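Local coordinates for uncharacterized protein (Pyrococcus furiosus, PDB 4XLZ), which probably removes an acetyl group from N,N'-diacetylchitobiose as a metal-dependent deacetylase of carbohydrate esterase family 14, at residues A[29-34]-A[184-189]; A[52-57]-A[197-202]; A[107-112]-A[117-122]; A[140-145]-A[157-162]. One frame throughout, in Å; residues are numbered along the deposited sequence.

How the contacts relate
All but one of the eight segments fall on or beside a five-stranded parallel sheet and the helices packed on it; 197-202 belongs to a small antiparallel pair. Contact 1 spans from strand 33-38 to edge strand 186-190 and touches contact 2, about 13 Å away between centres, through Val34 and Leu55. It also meets contact 4 (centres about 16 Å apart), where Val162 packs on Val184 and Ile187. Contacts 3 and 4 (centres about 14 Å apart) follow one another along the chain and join by the Arg121–Glu160 salt bridge. Both fall within the stretch of chain bracketed by contacts 1 and 2, whose own segments alternate. Together they join sheet, helices and antiparallel pair.

Contact 1: residues A[29-34]-A[184-189]; sequences EDAKKV and VSFIAL
Ala31, in the loop leading into strand 33-38, is the first residue to meet the other segment: its CB lies at the edge of the Phe186 ring, near the ring plane, with CB 4.2 Å from Phe186 CE1. The chain then turns through Lys32 and Lys33, whose backbone N atoms both bond to Asp134 OD1, while Lys33 NZ forms a salt bridge with Glu131. Val34 enters the sheet proper, its branch CG1 coming at the same ring obliquely, 4.1 Å from Phe186 CZ. Phe186 CG stands between its own backbone N and carbonyl carbon (chi1 65°), which carries the ring across toward 29-34 so that CE1 and CZ do the touching. No hydrogen bond joins the segments, and the buried area is small, 78 Å². Phe28 lays its ring against Phe186, the planes about 25° apart, and a hexane-1,6-diol, probably from the crystallisation liquor, lies close by. Strand 135-139 runs between strands 33-38 and 186-190, and its Phe137 touches Val34; the contact therefore bridges over an intervening strand. This is apolar packing at one end of the parallel sheet of an alpha/beta Rossmann-like fold, as in other GlcNAc-PI de-N-acetylase relatives.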
loop_
_atom_site.group_PDB
_atom_site.type_symbol
_atom_site.label_atom_id
_atom_site.label_comp_id
_atom_site.label_asym_id
_atom_site.label_seq_id
_atom_site.Cartn_x
_atom_site.Cartn_y
_atom_site.Cartn_z
ATOM N N GLU A 29 -0.955 -37.371 18.101
ATOM C CA GLU A 29 -1.433 -38.742 18.043
ATOM C C GLU A 29 -2.707 -38.936 17.208
ATOM O O GLU A 29 -2.812 -39.956 16.526
ATOM C CB GLU A 29 -1.655 -39.173 19.473
ATOM C CG GLU A 29 -2.599 -40.313 19.657
ATOM C CD GLU A 29 -2.582 -40.677 21.109
ATOM O OE1 GLU A 29 -1.650 -41.446 21.420
ATOM O OE2 GLU A 29 -3.382 -40.079 21.907
ATOM N N ASP A 30 -3.654 -37.996 17.208
ATOM C CA ASP A 30 -4.876 -38.280 16.445
ATOM C C ASP A 30 -4.883 -37.794 14.941
ATOM O O ASP A 30 -5.876 -37.980 14.221
ATOM C CB ASP A 30 -6.113 -37.740 17.191
ATOM C CG ASP A 30 -6.381 -38.499 18.530
ATOM O OD1 ASP A 30 -6.664 -37.776 19.526
ATOM O OD2 ASP A 30 -6.264 -39.767 18.571
ATOM N N ALA A 31 -3.758 -37.244 14.481
ATOM C CA ALA A 31 -3.764 -36.508 13.216
ATOM C C ALA A 31 -3.850 -37.493 12.063
ATOM O O ALA A 31 -3.187 -38.579 12.128
ATOM C CB ALA A 31 -2.491 -35.735 13.091
ATOM N N LYS A 32 -4.709 -37.219 11.111
ATOM C CA LYS A 32 -4.824 -37.886 9.833
ATOM C C LYS A 32 -4.201 -37.075 8.662
ATOM O O LYS A 32 -3.714 -37.637 7.680
ATOM C CB LYS A 32 -6.271 -38.284 9.474
ATOM C CG LYS A 32 -6.831 -39.345 10.537
ATOM C CD LYS A 32 -7.703 -40.525 9.901
ATOM C CE LYS A 32 -9.215 -40.228 9.683
ATOM N NZ LYS A 32 -9.845 -39.620 10.922
ATOM N N LYS A 33 -4.276 -35.705 8.783
ATOM C CA LYS A 33 -3.821 -34.883 7.654
ATOM C C LYS A 33 -3.251 -33.625 8.373
ATOM O O LYS A 33 -3.985 -33.033 9.186
ATOM C CB LYS A 33 -4.964 -34.534 6.719
ATOM C CG LYS A 33 -4.462 -33.617 5.588
ATOM C CD LYS A 33 -5.499 -33.009 4.621
ATOM C CE LYS A 33 -6.287 -34.138 3.890
ATOM N NZ LYS A 33 -7.356 -33.541 3.018
ATOM N N VAL A 34 -2.033 -33.257 8.004
ATOM C CA VAL A 34 -1.447 -31.982 8.563
ATOM C C VAL A 34 -0.913 -31.231 7.390
ATOM O O VAL A 34 -0.497 -31.728 6.348
ATOM C CB VAL A 34 -0.374 -32.244 9.627
ATOM C CG1 VAL A 34 -1.008 -33.091 10.768
ATOM C CG2 VAL A 34 0.857 -32.971 9.004
ATOM N N VAL A 184 -9.309 -26.161 12.536
ATOM C CA VAL A 184 -8.110 -27.021 12.734
ATOM C C VAL A 184 -8.055 -27.437 14.181
ATOM O O VAL A 184 -8.485 -26.720 15.063
ATOM C CB VAL A 184 -6.882 -26.137 12.330
ATOM C CG1 VAL A 184 -5.548 -26.757 12.853
ATOM C CG2 VAL A 184 -6.878 -25.889 10.803
ATOM N N SER A 185 -7.592 -28.662 14.473
ATOM C CA SER A 185 -7.528 -29.110 15.890
ATOM C C SER A 185 -6.262 -28.657 16.674
ATOM O O SER A 185 -6.393 -28.385 17.871
ATOM C CB SER A 185 -7.520 -30.652 15.974
ATOM O OG SER A 185 -8.803 -31.009 15.420
ATOM N N PHE A 186 -5.119 -28.545 15.977
ATOM C CA PHE A 186 -3.933 -27.967 16.696
ATOM C C PHE A 186 -3.071 -27.204 15.709
ATOM O O PHE A 186 -2.986 -27.543 14.480
ATOM C CB PHE A 186 -3.055 -29.102 17.386
ATOM C CG PHE A 186 -2.389 -30.057 16.398
ATOM C CD1 PHE A 186 -3.030 -31.252 16.030
ATOM C CD2 PHE A 186 -1.034 -29.764 15.941
ATOM C CE1 PHE A 186 -2.318 -32.098 15.124
ATOM C CE2 PHE A 186 -0.373 -30.600 15.051
ATOM C CZ PHE A 186 -1.008 -31.784 14.673
ATOM N N ILE A 187 -2.386 -26.248 16.328
ATOM C CA ILE A 187 -1.201 -25.575 15.642
ATOM C C ILE A 187 0.060 -26.067 16.436
ATOM O O ILE A 187 0.036 -26.168 17.703
ATOM C CB ILE A 187 -1.320 -24.090 15.851
ATOM C CG1 ILE A 187 -2.449 -23.646 14.950
ATOM C CG2 ILE A 187 0.009 -23.378 15.381
ATOM C CD1 ILE A 187 -2.796 -22.117 15.339
ATOM N N ALA A 188 1.120 -26.260 15.649
ATOM C CA ALA A 188 2.407 -26.450 16.353
ATOM C C ALA A 188 3.434 -25.560 15.691
ATOM O O ALA A 188 3.573 -25.589 14.478
ATOM C CB ALA A 188 2.821 -28.000 16.219
ATOM N N LEU A 189 4.186 -24.810 16.522
ATOM C CA LEU A 189 5.164 -23.822 15.971
ATOM C C LEU A 189 6.546 -24.484 16.048
ATOM O O LEU A 189 6.992 -24.890 17.137
ATOM C CB LEU A 189 5.160 -22.541 16.799
ATOM C CG LEU A 189 3.717 -21.929 16.754
ATOM C CD1 LEU A 189 3.884 -20.682 17.654
ATOM C CD2 LEU A 189 3.294 -21.549 15.337
#

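Contact 2: residues A[52-57]-A[197-202]; sequences IKKLSD and YIVDIT
Lys54 leaves helix 43-57 with CB directed at Val199 and Asp200, and its aliphatic chain supplies the whole helix side of the contact. CG stands anti to the carbonyl carbon (chi1 -74°), and the chain runs on in extended form to CD, which packs 3.6 Å from Val199 CG1; the lysine chain and the valine run alongside each other, pointing opposite ways. CE passes on to the backbone, 3.1 Å from Asp200 O, while still near the valine methyl. At the tip the chain bends (chi4 25°), bringing NZ to 3.2 Å from Asp200 O. The carboxylate of Asp200 is occupied otherwise: OD1 accepts from Thr202 N at 2.9 Å, an Asx turn, and from Thr202 OG1 on its syn lone pair. Lys54 NZ is 6.2 Å from Asp200 OD1, so any attraction between these opposite charges is probably modest. Cut back to an alanine, the residue is likely to leave a gap beside Val199 CG1 and Asp200 O without its ammonium neighbour. Ile52, Leu55 and Ser56 of the same helix lie on Val62 of strand 61-68, whereas Lys54 faces strand 197-200, antiparallel partner of 247-250, and also touches Leu204 just before helix 205-213.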
loop_
_atom_site.group_PDB
_atom_site.type_symbol
_atom_site.label_atom_id
_atom_site.label_comp_id
_atom_site.label_asym_id
_atom_site.label_seq_id
_atom_site.Cartn_x
_atom_site.Cartn_y
_atom_site.Cartn_z
ATOM N N ILE A 52 8.267 -34.890 10.155
ATOM C CA ILE A 52 7.478 -35.128 8.954
ATOM C C ILE A 52 7.655 -36.643 8.525
ATOM O O ILE A 52 6.651 -37.241 8.174
ATOM C CB ILE A 52 7.991 -34.213 7.803
ATOM C CG1 ILE A 52 7.484 -32.763 8.101
ATOM C CG2 ILE A 52 7.439 -34.648 6.506
ATOM C CD1 ILE A 52 8.246 -31.737 7.267
ATOM N N LYS A 53 8.892 -37.126 8.603
ATOM C CA LYS A 53 9.044 -38.596 8.245
ATOM C C LYS A 53 8.354 -39.482 9.264
ATOM O O LYS A 53 7.659 -40.409 8.838
ATOM C CB LYS A 53 10.523 -38.863 8.180
ATOM C CG LYS A 53 10.809 -40.482 7.850
ATOM C CD LYS A 53 10.402 -40.774 6.417
ATOM C CE LYS A 53 10.626 -42.314 5.856
ATOM N NZ LYS A 53 10.220 -42.003 4.331
ATOM N N LYS A 54 8.358 -39.184 10.578
ATOM C CA LYS A 54 7.611 -39.976 11.557
ATOM C C LYS A 54 6.186 -39.959 11.267
ATOM O O LYS A 54 5.416 -40.948 11.320
ATOM C CB LYS A 54 7.847 -39.498 12.971
ATOM C CG LYS A 54 9.237 -39.886 13.504
ATOM C CD LYS A 54 9.259 -39.547 15.068
ATOM C CE LYS A 54 10.189 -40.423 16.051
ATOM N NZ LYS A 54 11.354 -41.064 15.350
ATOM N N LEU A 55 5.691 -38.740 10.973
ATOM C CA LEU A 55 4.262 -38.660 10.703
ATOM C C LEU A 55 3.892 -39.432 9.436
ATOM O O LEU A 55 2.892 -40.216 9.449
ATOM C CB LEU A 55 3.882 -37.109 10.482
ATOM C CG LEU A 55 3.764 -36.286 11.784
ATOM C CD1 LEU A 55 3.798 -34.766 11.372
ATOM C CD2 LEU A 55 2.627 -36.529 12.730
ATOM N N SER A 56 4.613 -39.272 8.328
ATOM C CA SER A 56 4.274 -39.974 7.076
ATOM C C SER A 56 4.290 -41.522 7.352
ATOM O O SER A 56 3.426 -42.202 6.857
ATOM C CB SER A 56 5.370 -39.710 6.031
ATOM O OG SER A 56 5.115 -38.427 5.602
ATOM N N ASP A 57 5.296 -41.899 8.094
ATOM C CA ASP A 57 5.482 -43.406 8.367
ATOM C C ASP A 57 4.360 -43.939 9.126
ATOM O O ASP A 57 4.066 -45.149 8.958
ATOM C CB ASP A 57 6.801 -43.665 9.160
ATOM C CG ASP A 57 8.029 -43.655 8.317
ATOM O OD1 ASP A 57 7.980 -43.676 7.052
ATOM O OD2 ASP A 57 9.097 -43.595 8.957
ATOM N N TYR A 197 7.001 -29.315 23.489
ATOM C CA TYR A 197 6.879 -30.722 23.074
ATOM C C TYR A 197 8.065 -31.039 22.184
ATOM O O TYR A 197 8.335 -30.293 21.166
ATOM C CB TYR A 197 5.573 -30.928 22.319
ATOM C CG TYR A 197 5.435 -32.353 21.800
ATOM C CD1 TYR A 197 5.352 -33.378 22.758
ATOM C CD2 TYR A 197 5.427 -32.681 20.415
ATOM C CE1 TYR A 197 5.242 -34.740 22.306
ATOM C CE2 TYR A 197 5.374 -34.041 19.985
ATOM C CZ TYR A 197 5.251 -35.006 20.950
ATOM O OH TYR A 197 5.085 -36.328 20.489
ATOM N N ILE A 198 8.837 -32.113 22.502
ATOM C CA ILE A 198 10.025 -32.426 21.688
ATOM C C ILE A 198 9.881 -33.855 21.122
ATOM O O ILE A 198 9.437 -34.777 21.857
ATOM C CB ILE A 198 11.309 -32.511 22.568
ATOM C CG1 ILE A 198 11.451 -31.340 23.468
ATOM C CG2 ILE A 198 12.556 -32.866 21.699
ATOM C CD1 ILE A 198 11.675 -30.083 22.670
ATOM N N VAL A 199 10.158 -34.003 19.833
ATOM C CA VAL A 199 10.066 -35.305 19.174
ATOM C C VAL A 199 11.527 -35.814 19.074
ATOM O O VAL A 199 12.434 -35.086 18.603
ATOM C CB VAL A 199 9.518 -35.137 17.798
ATOM C CG1 VAL A 199 9.562 -36.479 16.966
ATOM C CG2 VAL A 199 8.022 -34.638 17.887
ATOM N N ASP A 200 11.728 -37.093 19.550
ATOM C CA ASP A 200 13.099 -37.656 19.390
ATOM C C ASP A 200 13.321 -38.080 17.955
ATOM O O ASP A 200 12.515 -38.881 17.440
ATOM C CB ASP A 200 13.146 -38.888 20.347
ATOM C CG ASP A 200 14.513 -39.585 20.272
ATOM O OD1 ASP A 200 15.417 -39.159 19.595
ATOM O OD2 ASP A 200 14.590 -40.646 20.997
ATOM N N ILE A 201 14.303 -37.499 17.283
ATOM C CA ILE A 201 14.613 -37.841 15.934
ATOM C C ILE A 201 16.011 -38.488 15.763
ATOM O O ILE A 201 16.539 -38.506 14.631
ATOM C CB ILE A 201 14.525 -36.640 14.908
ATOM C CG1 ILE A 201 15.443 -35.557 15.331
ATOM C CG2 ILE A 201 13.017 -36.110 14.916
ATOM C CD1 ILE A 201 15.888 -34.717 14.135
ATOM N N THR A 202 16.513 -38.991 16.898
ATOM C CA THR A 202 17.911 -39.528 16.912
ATOM C C THR A 202 18.110 -40.526 15.761
ATOM O O THR A 202 19.091 -40.454 14.979
ATOM C CB THR A 202 18.155 -40.146 18.260
ATOM O OG1 THR A 202 18.151 -39.142 19.249
ATOM C CG2 THR A 202 19.619 -40.735 18.211
#

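Contact 3: residues A[107-112]-A[117-122]; sequences LNYRDT and SREVRK
From Tyr109, at the end of strand 103-109, the backbone loops through 110-117 and comes back as the first turn of helix 118-131, setting Glu119 and Val120 beside the tyrosine. Val120 CG2 lies over one face of the Tyr109 ring, a CH-pi contact 4.2 Å from the centroid and 27° off the normal, nearest to CZ at 3.8 Å. Val120 CG1 is anti to the backbone N (chi1 -178°), which turns CG2 to the ring. Glu119 stretches its chain past the phenol, CG 3.9 Å from Tyr109 OH, with the carboxylate plane 84° from the ring. The acid is engaged by Arg118 and Lys122 of a second subunit, and Tyr109 OH is hydrogen-bonded to Asp123. A phenylalanine in place of Tyr109 would keep the ring over Val120 but is likely to leave Asp123 without its hydroxyl mate. Ser117 caps the helix start, OG accepting weakly from Val120 N. Lys122 of the second subunit packs on Tyr109, and Arg118 reaches Tyr109 of that subunit, placing the contact at an interface. Strand 103-109 is outermost in the parallel sheet of this chain; helix 118-131 lies over it, Val120 reaching Met67 of strand 61-68 and, beyond, Leu157 of helix 149-164.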
loop_
_atom_site.group_PDB
_atom_site.type_symbol
_atom_site.label_atom_id
_atom_site.label_comp_id
_atom_site.label_asym_id
_atom_site.label_seq_id
_atom_site.Cartn_x
_atom_site.Cartn_y
_atom_site.Cartn_z
ATOM N N LEU A 107 2.643 -20.969 -3.173
ATOM C CA LEU A 107 1.921 -19.649 -3.322
ATOM C C LEU A 107 2.630 -18.743 -4.237
ATOM O O LEU A 107 2.012 -17.777 -4.758
ATOM C CB LEU A 107 1.828 -18.945 -1.940
ATOM C CG LEU A 107 1.049 -19.719 -0.891
ATOM C CD1 LEU A 107 0.714 -18.720 0.251
ATOM C CD2 LEU A 107 -0.300 -20.354 -1.351
ATOM N N ASN A 108 3.971 -18.931 -4.471
ATOM C CA ASN A 108 4.763 -18.201 -5.440
ATOM C C ASN A 108 4.951 -16.687 -5.189
ATOM O O ASN A 108 5.356 -16.015 -6.070
ATOM C CB ASN A 108 4.213 -18.381 -6.920
ATOM C CG ASN A 108 4.398 -19.865 -7.454
ATOM O OD1 ASN A 108 3.429 -20.474 -7.906
ATOM N ND2 ASN A 108 5.475 -20.276 -7.411
ATOM N N TYR A 109 4.763 -16.309 -3.950
ATOM C CA TYR A 109 5.221 -14.907 -3.658
ATOM C C TYR A 109 6.769 -14.856 -3.786
ATOM O O TYR A 109 7.447 -15.886 -3.525
ATOM C CB TYR A 109 4.761 -14.452 -2.210
ATOM C CG TYR A 109 3.232 -14.321 -2.200
ATOM C CD1 TYR A 109 2.677 -13.171 -2.734
ATOM C CD2 TYR A 109 2.464 -15.293 -1.624
ATOM C CE1 TYR A 109 1.286 -13.012 -2.803
ATOM C CE2 TYR A 109 1.016 -15.134 -1.609
ATOM C CZ TYR A 109 0.514 -14.029 -2.255
ATOM O OH TYR A 109 -0.879 -13.972 -2.321
ATOM N N ARG A 110 7.289 -13.741 -4.233
ATOM C CA ARG A 110 8.736 -13.723 -4.428
ATOM C C ARG A 110 9.428 -13.665 -3.051
ATOM O O ARG A 110 9.090 -12.935 -2.136
ATOM C CB ARG A 110 9.175 -12.516 -5.250
ATOM C CG ARG A 110 10.719 -12.616 -5.543
ATOM C CD ARG A 110 11.128 -11.500 -6.585
ATOM N NE ARG A 110 10.512 -11.862 -7.929
ATOM C CZ ARG A 110 10.573 -11.049 -8.983
ATOM N NH1 ARG A 110 11.160 -9.852 -8.879
ATOM N NH2 ARG A 110 10.019 -11.407 -10.136
ATOM N N ASP A 111 10.481 -14.482 -2.949
ATOM C CA ASP A 111 11.383 -14.451 -1.758
ATOM C C ASP A 111 11.862 -13.062 -1.472
ATOM O O ASP A 111 12.252 -12.324 -2.359
ATOM C CB ASP A 111 12.565 -15.365 -2.246
ATOM C CG ASP A 111 13.597 -15.605 -1.226
ATOM O OD1 ASP A 111 13.543 -15.265 -0.029
ATOM O OD2 ASP A 111 14.613 -16.281 -1.684
ATOM N N THR A 112 11.740 -12.731 -0.172
ATOM C CA THR A 112 12.099 -11.407 0.442
ATOM C C THR A 112 10.939 -10.416 0.246
ATOM O O THR A 112 11.061 -9.269 0.710
ATOM C CB THR A 112 13.411 -10.718 0.014
ATOM O OG1 THR A 112 13.417 -10.258 -1.336
ATOM C CG2 THR A 112 14.625 -11.748 0.274
ATOM N N SER A 117 -0.574 -9.404 4.606
ATOM C CA SER A 117 -1.825 -8.760 4.142
ATOM C C SER A 117 -2.933 -9.808 4.196
ATOM O O SER A 117 -2.777 -11.031 4.217
ATOM C CB SER A 117 -1.636 -8.318 2.676
ATOM O OG SER A 117 -1.487 -9.467 1.816
ATOM N N ARG A 118 -4.188 -9.218 4.120
ATOM C CA ARG A 118 -5.410 -10.060 3.999
ATOM C C ARG A 118 -5.342 -10.942 2.757
ATOM O O ARG A 118 -5.749 -12.123 2.879
ATOM C CB ARG A 118 -6.576 -9.055 3.915
ATOM C CG ARG A 118 -7.949 -9.872 3.682
ATOM C CD ARG A 118 -9.113 -8.823 3.519
ATOM N NE ARG A 118 -8.793 -8.126 2.258
ATOM C CZ ARG A 118 -9.268 -6.919 2.019
ATOM N NH1 ARG A 118 -10.262 -6.461 2.843
ATOM N NH2 ARG A 118 -8.865 -6.232 0.918
ATOM N N GLU A 119 -4.778 -10.433 1.657
ATOM C CA GLU A 119 -4.701 -11.277 0.454
ATOM C C GLU A 119 -3.950 -12.600 0.772
ATOM O O GLU A 119 -4.379 -13.692 0.317
ATOM C CB GLU A 119 -4.013 -10.456 -0.616
ATOM C CG GLU A 119 -3.768 -11.354 -1.847
ATOM C CD GLU A 119 -3.115 -10.642 -2.970
ATOM O OE1 GLU A 119 -2.472 -9.586 -2.770
ATOM O OE2 GLU A 119 -3.228 -11.108 -4.093
ATOM N N VAL A 120 -2.814 -12.520 1.492
ATOM C CA VAL A 120 -2.101 -13.825 1.709
ATOM C C VAL A 120 -2.838 -14.679 2.695
ATOM O O VAL A 120 -2.926 -15.902 2.559
ATOM C CB VAL A 120 -0.728 -13.482 2.293
ATOM C CG1 VAL A 120 0.078 -14.834 2.480
ATOM C CG2 VAL A 120 0.095 -12.613 1.254
ATOM N N ARG A 121 -3.557 -14.077 3.698
ATOM C CA ARG A 121 -4.427 -14.890 4.563
ATOM C C ARG A 121 -5.406 -15.581 3.708
ATOM O O ARG A 121 -5.773 -16.774 4.035
ATOM C CB ARG A 121 -5.181 -13.990 5.588
ATOM C CG ARG A 121 -4.174 -13.271 6.596
ATOM C CD ARG A 121 -5.080 -12.632 7.696
ATOM N NE ARG A 121 -4.199 -11.787 8.518
ATOM C CZ ARG A 121 -3.858 -10.523 8.210
ATOM N NH1 ARG A 121 -4.576 -9.772 7.382
ATOM N NH2 ARG A 121 -2.796 -10.032 8.858
ATOM N N LYS A 122 -6.065 -14.904 2.755
ATOM C CA LYS A 122 -7.083 -15.599 1.936
ATOM C C LYS A 122 -6.465 -16.788 1.225
ATOM O O LYS A 122 -7.150 -17.829 1.075
ATOM C CB LYS A 122 -7.660 -14.630 0.884
ATOM C CG LYS A 122 -8.572 -13.617 1.561
ATOM C CD LYS A 122 -9.061 -12.717 0.396
ATOM C CE LYS A 122 -10.068 -11.775 0.955
ATOM N NZ LYS A 122 -10.299 -10.788 -0.279
#

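Contact 4: residues A[140-145]-A[157-162]; sequences DPWLPY and LAIESV
Ile159 carries the helix side of this contact, its CD1 methyl touching Trp142 and Pro141 together. That carbon is 3.7 Å from Trp142 CZ3 and equally near CH2, meeting the six-membered ring obliquely, and it lies 4.0 Å from Pro141 CD, with CG as close. CG1 stands beside the backbone N (chi1 -69°) and the chain extends beyond it (chi2 167°), which pushes the methyl out from helix 149-164 to the loop. Pro141 CG in turn sits 3.6 Å above one face of the Trp142 ring, offset toward its rim, so proline, indole and isoleucine form one apolar cluster. The loop is shaped by a type I turn from Asp140 to Leu143, and Asp140 OD2 accepts from Trp142 N (2.9 Å), an Asx turn; this loop links strand 135-139 to helix 149-164, the first half of the beta-alpha-beta crossover that continues to strand 186-190. Phe156 of the same chain and Tyr145 of a neighbouring (fifth) subunit each stand edge-to-face with Trp142, and Leu189 CD1 packs on Trp142 CZ3. On the helix, Ser161 OG bonds Leu157 O at 2.7 Å and shares that oxygen with Ser161 N, the two donors arriving from opposite faces of the carbonyl plane.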
loop_
_atom_site.group_PDB
_atom_site.type_symbol
_atom_site.label_atom_id
_atom_site.label_comp_id
_atom_site.label_asym_id
_atom_site.label_seq_id
_atom_site.Cartn_x
_atom_site.Cartn_y
_atom_site.Cartn_z
ATOM N N ASP A 140 7.588 -20.238 14.513
ATOM C CA ASP A 140 7.182 -19.389 15.636
ATOM C C ASP A 140 7.597 -17.953 15.291
ATOM O O ASP A 140 8.789 -17.642 15.256
ATOM C CB ASP A 140 7.990 -19.919 16.847
ATOM C CG ASP A 140 7.714 -19.140 18.108
ATOM O OD1 ASP A 140 8.085 -19.643 19.234
ATOM O OD2 ASP A 140 7.141 -18.020 18.054
ATOM N N PRO A 141 6.621 -17.052 15.093
ATOM C CA PRO A 141 7.046 -15.682 14.672
ATOM C C PRO A 141 7.615 -14.877 15.814
ATOM O O PRO A 141 8.174 -13.822 15.470
ATOM C CB PRO A 141 5.632 -15.095 14.215
ATOM C CG PRO A 141 4.620 -15.803 15.183
ATOM C CD PRO A 141 5.154 -17.288 15.241
ATOM N N TRP A 142 7.590 -15.389 16.988
ATOM C CA TRP A 142 8.201 -14.664 18.130
ATOM C C TRP A 142 9.601 -15.203 18.412
ATOM O O TRP A 142 10.207 -14.809 19.463
ATOM C CB TRP A 142 7.375 -14.883 19.382
ATOM C CG TRP A 142 5.981 -14.230 19.186
ATOM C CD1 TRP A 142 5.694 -12.883 19.213
ATOM C CD2 TRP A 142 4.768 -14.944 18.898
ATOM N NE1 TRP A 142 4.318 -12.715 18.965
ATOM C CE2 TRP A 142 3.737 -13.964 18.786
ATOM C CE3 TRP A 142 4.452 -16.300 18.828
ATOM C CZ2 TRP A 142 2.385 -14.322 18.543
ATOM C CZ3 TRP A 142 3.115 -16.671 18.501
ATOM C CH2 TRP A 142 2.119 -15.669 18.399
ATOM N N LEU A 143 10.230 -15.961 17.521
ATOM C CA LEU A 143 11.636 -16.419 17.803
ATOM C C LEU A 143 12.529 -15.194 17.988
ATOM O O LEU A 143 12.623 -14.279 17.141
ATOM C CB LEU A 143 12.038 -17.162 16.551
ATOM C CG LEU A 143 13.531 -17.660 16.606
ATOM C CD1 LEU A 143 13.636 -18.807 17.730
ATOM C CD2 LEU A 143 13.980 -18.257 15.250
ATOM N N PRO A 144 13.317 -15.183 19.102
ATOM C CA PRO A 144 14.147 -13.988 19.285
ATOM C C PRO A 144 15.175 -13.815 18.201
ATOM O O PRO A 144 15.800 -14.825 17.719
ATOM C CB PRO A 144 14.811 -14.227 20.694
ATOM C CG PRO A 144 13.744 -15.134 21.428
ATOM C CD PRO A 144 13.166 -16.036 20.287
ATOM N N TYR A 145 15.420 -12.589 17.796
ATOM C CA TYR A 145 16.402 -12.186 16.793
ATOM C C TYR A 145 16.148 -12.684 15.396
ATOM O O TYR A 145 16.982 -12.515 14.504
ATOM C CB TYR A 145 17.852 -12.625 17.266
ATOM C CG TYR A 145 18.180 -11.908 18.616
ATOM C CD1 TYR A 145 18.373 -10.530 18.601
ATOM C CD2 TYR A 145 18.226 -12.647 19.795
ATOM C CE1 TYR A 145 18.625 -9.859 19.872
ATOM C CE2 TYR A 145 18.536 -12.032 21.002
ATOM C CZ TYR A 145 18.671 -10.620 21.023
ATOM O OH TYR A 145 18.889 -9.972 22.230
ATOM N N LEU A 157 0.951 -14.981 9.799
ATOM C CA LEU A 157 -0.163 -15.254 8.835
ATOM C C LEU A 157 -0.723 -16.664 9.024
ATOM O O LEU A 157 -1.936 -16.871 8.857
ATOM C CB LEU A 157 0.306 -15.084 7.432
ATOM C CG LEU A 157 0.704 -13.619 7.022
ATOM C CD1 LEU A 157 1.515 -13.676 5.658
ATOM C CD2 LEU A 157 -0.591 -12.763 6.817
ATOM N N ALA A 158 0.133 -17.636 9.378
ATOM C CA ALA A 158 -0.415 -18.990 9.567
ATOM C C ALA A 158 -1.319 -19.088 10.761
ATOM O O ALA A 158 -2.434 -19.607 10.671
ATOM C CB ALA A 158 0.810 -19.962 9.792
ATOM N N ILE A 159 -0.934 -18.435 11.893
ATOM C CA ILE A 159 -1.727 -18.473 13.119
ATOM C C ILE A 159 -3.064 -17.779 12.809
ATOM O O ILE A 159 -4.135 -18.257 13.154
ATOM C CB ILE A 159 -0.994 -17.763 14.256
ATOM C CG1 ILE A 159 0.217 -18.626 14.601
ATOM C CG2 ILE A 159 -1.930 -17.635 15.490
ATOM C CD1 ILE A 159 1.234 -17.851 15.532
ATOM N N GLU A 160 -2.975 -16.582 12.212
ATOM C CA GLU A 160 -4.203 -15.783 11.887
ATOM C C GLU A 160 -5.090 -16.574 10.997
ATOM O O GLU A 160 -6.363 -16.566 11.163
ATOM C CB GLU A 160 -3.766 -14.498 11.211
ATOM C CG GLU A 160 -3.011 -13.624 12.208
ATOM C CD GLU A 160 -2.063 -12.592 11.477
ATOM O OE1 GLU A 160 -2.121 -12.424 10.252
ATOM O OE2 GLU A 160 -1.200 -12.009 12.199
ATOM N N SER A 161 -4.526 -17.180 9.962
ATOM C CA SER A 161 -5.360 -17.864 8.940
ATOM C C SER A 161 -6.016 -19.098 9.565
ATOM O O SER A 161 -7.152 -19.424 9.155
ATOM C CB SER A 161 -4.512 -18.289 7.777
ATOM O OG SER A 161 -3.969 -17.090 7.145
ATOM N N VAL A 162 -5.331 -19.813 10.450
ATOM C CA VAL A 162 -6.035 -20.942 11.153
ATOM C C VAL A 162 -7.285 -20.400 11.892
ATOM O O VAL A 162 -8.359 -21.019 11.786
ATOM C CB VAL A 162 -5.007 -21.626 12.095
ATOM C CG1 VAL A 162 -5.785 -22.600 13.004
ATOM C CG2 VAL A 162 -3.989 -22.416 11.202
#